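Side-chain contacts in arfgap-like finger domain containing protein (Cryptosporidium parvum Iowa II, PDB 2OWA), which probably activates GTP hydrolysis by ADP-ribosylation factor through a domain built round a four-cysteine zinc finger, the part of the longer protein present here: residues Ser64-Arg67 / Ile73-Val76; Asn25-Val30 / Asp82-Ile87. One frame throughout, in Å; residues are numbered along the deposited sequence.

Contact 1: residues Ser64-Arg67 / Ile73-Val76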
ATOM      1  N   SER A  64      -6.052  -6.157   9.472  1.00 26.68           N
ATOM      2  CA  SER A  64      -6.880  -5.906  10.659  1.00 27.79           C
ATOM      3  C   SER A  64      -6.246  -4.917  11.577  1.00 26.35           C
ATOM      4  O   SER A  64      -6.906  -3.973  11.975  1.00 26.44           O
ATOM      5  CB  SER A  64      -7.221  -7.186  11.446  1.00 28.04           C
ATOM      6  OG  SER A  64      -8.032  -8.038  10.665  1.00 31.38           O
ATOM      7  N   ASP A  65      -4.984  -5.138  11.943  1.00 25.82           N
ATOM      8  CA  ASP A  65      -4.238  -4.153  12.752  1.00 25.17           C
ATOM      9  C   ASP A  65      -4.269  -2.754  12.173  1.00 24.30           C
ATOM     10  O   ASP A  65      -4.531  -1.790  12.896  1.00 23.99           O
ATOM     11  CB  ASP A  65      -2.790  -4.586  13.001  1.00 25.56           C
ATOM     12  CG  ASP A  65      -2.691  -5.949  13.719  1.00 29.99           C
ATOM     13  OD1 ASP A  65      -3.614  -6.330  14.481  1.00 29.53           O
ATOM     14  OD2 ASP A  65      -1.701  -6.663  13.466  1.00 33.37           O
ATOM     15  N   HIS A  66      -3.975  -2.632  10.878  1.00 23.83           N
ATOM     16  CA  HIS A  66      -4.051  -1.341  10.189  1.00 24.31           C
ATOM     17  C   HIS A  66      -5.447  -0.716  10.234  1.00 25.15           C
ATOM     18  O   HIS A  66      -5.568   0.486  10.340  1.00 25.50           O
ATOM     19  CB  HIS A  66      -3.632  -1.471   8.729  1.00 22.39           C
ATOM     20  CG  HIS A  66      -2.155  -1.555   8.536  1.00 21.45           C
ATOM     21  ND1 HIS A  66      -1.436  -0.576   7.888  1.00 21.47           N
ATOM     22  CD2 HIS A  66      -1.258  -2.495   8.916  1.00 18.82           C
ATOM     23  CE1 HIS A  66      -0.161  -0.911   7.858  1.00 20.13           C
ATOM     24  NE2 HIS A  66      -0.028  -2.072   8.483  1.00 20.72           N
ATOM     25  N   ARG A  67      -6.480  -1.541  10.128  1.00 26.34           N
ATOM     26  CA  ARG A  67      -7.865  -1.057  10.127  1.00 28.91           C
ATOM     27  C   ARG A  67      -8.275  -0.428  11.475  1.00 28.29           C
ATOM     28  O   ARG A  67      -9.188   0.404  11.522  1.00 28.83           O
ATOM     29  CB  ARG A  67      -8.848  -2.181   9.707  1.00 28.53           C
ATOM     30  CG  ARG A  67      -8.876  -2.476   8.187  1.00 31.85           C
ATOM     31  CD  ARG A  67     -10.018  -3.444   7.764  1.00 31.78           C
ATOM     32  NE  ARG A  67      -9.889  -4.787   8.350  1.00 43.25           N
ATOM     33  CZ  ARG A  67      -9.283  -5.844   7.781  1.00 46.39           C
ATOM     34  NH1 ARG A  67      -8.713  -5.761   6.587  1.00 48.55           N
ATOM     35  NH2 ARG A  67      -9.232  -7.009   8.415  1.00 48.22           N
ATOM     36  N   ILE A  73      -3.795   7.539   9.473  1.00 23.98           N
ATOM     37  CA  ILE A  73      -2.587   6.754   9.717  1.00 23.14           C
ATOM     38  C   ILE A  73      -2.384   5.748   8.558  1.00 23.01           C
ATOM     39  O   ILE A  73      -1.386   5.792   7.860  1.00 24.02           O
ATOM     40  CB  ILE A  73      -2.667   6.034  11.091  1.00 23.86           C
ATOM     41  CG1 ILE A  73      -3.033   7.030  12.218  1.00 24.40           C
ATOM     42  CG2 ILE A  73      -1.399   5.178  11.358  1.00 22.57           C
ATOM     43  CD1 ILE A  73      -1.866   7.715  12.864  1.00 30.13           C
ATOM     44  N   SER A  74      -3.365   4.890   8.328  1.00 22.59           N
ATOM     45  CA  SER A  74      -3.264   3.890   7.279  1.00 23.05           C
ATOM     46  C   SER A  74      -4.637   3.572   6.725  1.00 22.51           C
ATOM     47  O   SER A  74      -5.526   3.224   7.476  1.00 24.12           O
ATOM     48  CB  SER A  74      -2.534   2.645   7.803  1.00 22.72           C
ATOM     49  OG  SER A  74      -2.513   1.616   6.855  1.00 20.87           O
ATOM     50  N   PHE A  75      -4.793   3.724   5.408  1.00 23.54           N
ATOM     51  CA  PHE A  75      -6.078   3.674   4.694  1.00 22.49           C
ATOM     52  C   PHE A  75      -6.081   2.362   3.947  1.00 21.72           C
ATOM     53  O   PHE A  75      -5.374   2.206   2.960  1.00 20.10           O
ATOM     54  CB  PHE A  75      -6.166   4.875   3.722  1.00 24.48           C
ATOM     55  CG  PHE A  75      -7.420   4.926   2.860  1.00 24.80           C
ATOM     56  CD1 PHE A  75      -8.445   5.812   3.142  1.00 29.70           C
ATOM     57  CD2 PHE A  75      -7.534   4.139   1.707  1.00 31.43           C
ATOM     58  CE1 PHE A  75      -9.583   5.901   2.334  1.00 27.07           C
ATOM     59  CE2 PHE A  75      -8.680   4.191   0.883  1.00 30.42           C
ATOM     60  CZ  PHE A  75      -9.704   5.099   1.201  1.00 31.19           C
ATOM     61  N   VAL A  76      -6.896   1.426   4.421  1.00 20.50           N
ATOM     62  CA  VAL A  76      -6.741   0.006   4.086  1.00 22.14           C
ATOM     63  C   VAL A  76      -7.828  -0.429   3.112  1.00 21.39           C
ATOM     64  O   VAL A  76      -8.986  -0.055   3.276  1.00 21.45           O
ATOM     65  CB  VAL A  76      -6.777  -0.870   5.386  1.00 21.81           C
ATOM     66  CG1 VAL A  76      -6.912  -2.365   5.082  1.00 23.79           C
ATOM     67  CG2 VAL A  76      -5.580  -0.566   6.247  1.00 22.68           C
TER
HETATM   68  O   HOH W   1      -6.990   2.337   9.372  1.00 21.03           O
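The imidazole of His-66 meets Ser-74 at its edge: Ser-74 OG lies in the ring plane, 2.7 Å from His-66 ND1, in a nearly straight hydrogen bond (178°) that either partner could donate. Ser-64 N stands 3.4 Å above one face of the Arg-67 guanidinium, offset toward its rim, and the same group makes a cation-pi contact with Trp-49. This is the ArfGAP zinc-finger fold; His-66 sits one helical turn beyond the zinc ligand Cys-62, and its bond to Ser-74 ties helix 60-67 to the loop entering strand 76-78. At the other imidazole nitrogen, NE2 bonds to Asp-41, while Ser-51 also bonds to Ser-74 OG, so the ring is held at both nitrogens, its rotation fixed. Histidine suits a buried place with a polar partner at each ring nitrogen, and serine is small enough to fit between the ring and strand 49-51. Beta-branched Val-76 divides its methyls. With CG1 anti to the backbone N (chi1 168°), CG2 is left for His-66 CB, tightly packed at 3.3 Å. CG1 meets Arg-67 CG at 3.7 Å, where the side chains cross at about a right angle. A water donates to both His-66 O (2.5 Å) and Ser-74 O (2.6 Å).

Contact 2: residues Asn25-Val30 / Asp82-Ile87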
ATOM      1  N   ASN A  25      -7.102  -7.087 -13.479  1.00 24.75           N
ATOM      2  CA  ASN A  25      -5.968  -7.121 -14.382  1.00 24.15           C
ATOM      3  C   ASN A  25      -4.797  -6.284 -13.871  1.00 23.15           C
ATOM      4  O   ASN A  25      -3.620  -6.702 -14.002  1.00 22.72           O
ATOM      5  CB  ASN A  25      -6.389  -6.632 -15.779  1.00 25.19           C
ATOM      6  CG  ASN A  25      -7.359  -7.599 -16.460  1.00 30.13           C
ATOM      7  OD1 ASN A  25      -7.605  -8.713 -15.948  1.00 36.08           O
ATOM      8  ND2 ASN A  25      -7.899  -7.199 -17.614  1.00 33.19           N
ATOM      9  N   PHE A  26      -5.099  -5.113 -13.302  1.00 20.18           N
ATOM     10  CA  PHE A  26      -4.013  -4.266 -12.728  1.00 19.09           C
ATOM     11  C   PHE A  26      -3.325  -4.974 -11.530  1.00 18.82           C
ATOM     12  O   PHE A  26      -2.115  -5.133 -11.503  1.00 18.59           O
ATOM     13  CB  PHE A  26      -4.566  -2.924 -12.266  1.00 18.41           C
ATOM     14  CG  PHE A  26      -3.581  -2.105 -11.489  1.00 19.34           C
ATOM     15  CD1 PHE A  26      -2.610  -1.365 -12.149  1.00 21.73           C
ATOM     16  CD2 PHE A  26      -3.577  -2.137 -10.087  1.00 17.21           C
ATOM     17  CE1 PHE A  26      -1.671  -0.592 -11.418  1.00 21.81           C
ATOM     18  CE2 PHE A  26      -2.659  -1.396  -9.361  1.00 20.48           C
ATOM     19  CZ  PHE A  26      -1.696  -0.636 -10.019  1.00 19.07           C
ATOM     20  N   PHE A  27      -4.096  -5.346 -10.521  1.00 19.28           N
ATOM     21  CA  PHE A  27      -3.499  -5.900  -9.289  1.00 20.33           C
ATOM     22  C   PHE A  27      -2.851  -7.281  -9.444  1.00 21.29           C
ATOM     23  O   PHE A  27      -1.925  -7.624  -8.733  1.00 20.80           O
ATOM     24  CB  PHE A  27      -4.510  -5.905  -8.161  1.00 19.94           C
ATOM     25  CG  PHE A  27      -4.660  -4.569  -7.488  1.00 19.91           C
ATOM     26  CD1 PHE A  27      -3.566  -3.948  -6.883  1.00 19.17           C
ATOM     27  CD2 PHE A  27      -5.887  -3.940  -7.439  1.00 20.11           C
ATOM     28  CE1 PHE A  27      -3.708  -2.742  -6.263  1.00 20.09           C
ATOM     29  CE2 PHE A  27      -6.030  -2.712  -6.788  1.00 21.58           C
ATOM     30  CZ  PHE A  27      -4.947  -2.110  -6.230  1.00 19.28           C
ATOM     31  N   GLN A  28      -3.340  -8.074 -10.381  1.00 24.08           N
ATOM     32  CA  GLN A  28      -2.741  -9.374 -10.635  1.00 25.66           C
ATOM     33  C   GLN A  28      -1.274  -9.189 -11.046  1.00 26.28           C
ATOM     34  O   GLN A  28      -0.382  -9.896 -10.568  1.00 27.69           O
ATOM     35  CB  GLN A  28      -3.533 -10.090 -11.713  1.00 25.98           C
ATOM     36  CG  GLN A  28      -4.754 -10.807 -11.185  1.00 27.89           C
ATOM     37  CD  GLN A  28      -5.829 -11.014 -12.263  1.00 28.57           C
ATOM     38  OE1 GLN A  28      -5.527 -11.048 -13.462  1.00 29.72           O
ATOM     39  NE2 GLN A  28      -7.086 -11.115 -11.830  1.00 29.51           N
ATOM     40  N   ILE A  29      -1.025  -8.198 -11.883  1.00 26.06           N
ATOM     41  CA  ILE A  29       0.327  -7.854 -12.276  1.00 27.12           C
ATOM     42  C   ILE A  29       1.115  -7.235 -11.150  1.00 26.17           C
ATOM     43  O   ILE A  29       2.208  -7.687 -10.832  1.00 26.48           O
ATOM     44  CB  ILE A  29       0.342  -6.862 -13.453  1.00 27.49           C
ATOM     45  CG1 ILE A  29      -0.338  -7.468 -14.677  1.00 28.45           C
ATOM     46  CG2 ILE A  29       1.772  -6.426 -13.752  1.00 29.72           C
ATOM     47  CD1 ILE A  29       0.142  -8.838 -14.998  1.00 31.16           C
ATOM     48  N   VAL A  30       0.559  -6.194 -10.542  1.00 25.35           N
ATOM     49  CA  VAL A  30       1.331  -5.440  -9.562  1.00 24.36           C
ATOM     50  C   VAL A  30       1.655  -6.319  -8.328  1.00 23.75           C
ATOM     51  O   VAL A  30       2.721  -6.226  -7.786  1.00 22.49           O
ATOM     52  CB  VAL A  30       0.667  -4.090  -9.250  1.00 23.72           C
ATOM     53  CG1 VAL A  30       1.348  -3.415  -8.087  1.00 24.05           C
ATOM     54  CG2 VAL A  30       0.725  -3.198 -10.512  1.00 23.95           C
ATOM     55  N   ASP A  82     -12.259  -4.783  -2.998  1.00 27.99           N
ATOM     56  CA  ASP A  82     -12.694  -3.393  -2.910  1.00 25.96           C
ATOM     57  C   ASP A  82     -12.724  -2.652  -4.260  1.00 25.02           C
ATOM     58  O   ASP A  82     -12.126  -3.103  -5.249  1.00 24.59           O
ATOM     59  CB  ASP A  82     -11.826  -2.642  -1.891  1.00 27.15           C
ATOM     60  CG  ASP A  82     -12.301  -2.857  -0.442  1.00 29.64           C
ATOM     61  OD1 ASP A  82     -13.428  -2.376  -0.149  1.00 32.07           O
ATOM     62  OD2 ASP A  82     -11.575  -3.480   0.390  1.00 27.87           O
ATOM     63  N   LYS A  83     -13.437  -1.520  -4.288  1.00 21.71           N
ATOM     64  CA  LYS A  83     -13.462  -0.619  -5.426  1.00 20.72           C
ATOM     65  C   LYS A  83     -12.284   0.390  -5.304  1.00 19.16           C
ATOM     66  O   LYS A  83     -11.902   0.777  -4.211  1.00 19.27           O
ATOM     67  CB  LYS A  83     -14.803   0.142  -5.483  1.00 20.69           C
ATOM     68  CG  LYS A  83     -16.115  -0.729  -5.523  1.00 23.63           C
ATOM     69  CD  LYS A  83     -16.044  -1.635  -6.703  1.00 26.50           C
ATOM     70  CE  LYS A  83     -17.313  -1.652  -7.543  1.00 29.78           C
ATOM     71  NZ  LYS A  83     -17.032  -2.483  -8.768  1.00 30.99           N
ATOM     72  N   PHE A  84     -11.708   0.763  -6.435  1.00 18.11           N
ATOM     73  CA  PHE A  84     -10.576   1.694  -6.490  1.00 17.08           C
ATOM     74  C   PHE A  84     -10.891   2.804  -7.519  1.00 17.26           C
ATOM     75  O   PHE A  84     -11.548   2.521  -8.504  1.00 16.15           O
ATOM     76  CB  PHE A  84      -9.311   0.930  -6.884  1.00 16.08           C
ATOM     77  CG  PHE A  84      -8.794   0.028  -5.789  1.00 16.08           C
ATOM     78  CD1 PHE A  84      -7.813   0.480  -4.907  1.00 16.35           C
ATOM     79  CD2 PHE A  84      -9.339  -1.252  -5.613  1.00 18.15           C
ATOM     80  CE1 PHE A  84      -7.339  -0.375  -3.865  1.00 18.61           C
ATOM     81  CE2 PHE A  84      -8.891  -2.093  -4.566  1.00 16.98           C
ATOM     82  CZ  PHE A  84      -7.910  -1.649  -3.704  1.00 17.91           C
ATOM     83  N   THR A  85     -10.426   4.035  -7.273  1.00 16.54           N
ATOM     84  CA  THR A  85     -10.371   5.070  -8.290  1.00 17.15           C
ATOM     85  C   THR A  85      -9.104   4.899  -9.140  1.00 17.22           C
ATOM     86  O   THR A  85      -8.148   4.216  -8.717  1.00 16.71           O
ATOM     87  CB  THR A  85     -10.408   6.488  -7.705  1.00 16.76           C
ATOM     88  OG1 THR A  85      -9.170   6.745  -7.037  1.00 20.20           O
ATOM     89  CG2 THR A  85     -11.593   6.650  -6.762  1.00 17.88           C
ATOM     90  N   PRO A  86      -9.101   5.485 -10.352  1.00 17.03           N
ATOM     91  CA  PRO A  86      -7.956   5.350 -11.237  1.00 18.26           C
ATOM     92  C   PRO A  86      -6.658   5.922 -10.627  1.00 17.49           C
ATOM     93  O   PRO A  86      -5.599   5.320 -10.775  1.00 17.63           O
ATOM     94  CB  PRO A  86      -8.383   6.140 -12.497  1.00 18.57           C
ATOM     95  CG  PRO A  86      -9.890   6.114 -12.461  1.00 18.25           C
ATOM     96  CD  PRO A  86     -10.175   6.286 -10.970  1.00 18.57           C
ATOM     97  N   ILE A  87      -6.739   7.025  -9.884  1.00 17.98           N
ATOM     98  CA  ILE A  87      -5.511   7.587  -9.304  1.00 17.15           C
ATOM     99  C   ILE A  87      -4.929   6.675  -8.190  1.00 18.00           C
ATOM    100  O   ILE A  87      -3.734   6.696  -7.926  1.00 17.22           O
ATOM    101  CB  ILE A  87      -5.672   9.035  -8.790  1.00 17.64           C
ATOM    102  CG1 ILE A  87      -4.273   9.631  -8.506  1.00 18.41           C
ATOM    103  CG2 ILE A  87      -6.653   9.111  -7.547  1.00 16.36           C
ATOM    104  CD1 ILE A  87      -4.305  11.049  -7.986  1.00 25.61           C
TER
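Phe-27, on helix 20-32, reaches across to Phe-84, in the loop leading into helix 86-94, and the two rings form a T-shaped (edge-to-face) pair. From CB, which starts toward the loop, CG lies anti to the carbonyl carbon (chi1 -81°), carrying the ring out from the helix. CD2 lies in plane at the edge of the Phe-26 ring, and the middle of the Phe-27 ring is covered on one face by Phe-26 CD2, 3.6 Å above it. Farther out, CE2 comes over one face of Phe-84, 3.6 Å above the plane and over its centre, and is 3.7 Å from Phe-84 CE2. The tip, CZ, lies 3.8 Å from Phe-84 CE1. The outer edge of Phe-27 makes the contact, with ring centroids 4.8 Å apart and planes at 61°, short of perpendicular. Leu-50 of strand 49-51 and Leu-89 of helix 86-94 touch both rings, placing the pair in the core between helices and sheet. Phenylalanine suits both positions, since a long flat side chain can bridge backbones whose nearest CA atoms, those of Phe-27 and Phe-84, are 10.8 Å apart. No hydrogen bond joins the two segments: the contact rests on dispersion and burial of apolar surface, probably with a weak electrostatic contribution from the slightly positive C-H edge of Phe-27 facing the pi cloud of Phe-84.

From the N terminus, helix 20-32 supplies one half of contact 2. The chain then runs through the zinc ligands Cys-39 and Cys-42, strands 49-51 and 56-58, Cys-59, and helix 60-67, which carries Cys-62 and, at its C-terminal end, the first half of contact 1. Five residues on, contact 1 closes its short loop at 73-76; strand 76-78 follows, and at 82-87 contact 2 closes the long one. Contact 1 is nested inside contact 2, with centres about 18 Å apart and no touch between them. One joins the zinc-finger helix to the edge of the three-stranded sheet; the other brings the N-terminal helix against the loop before helix 86-94. Strand 49-51 lies beside both.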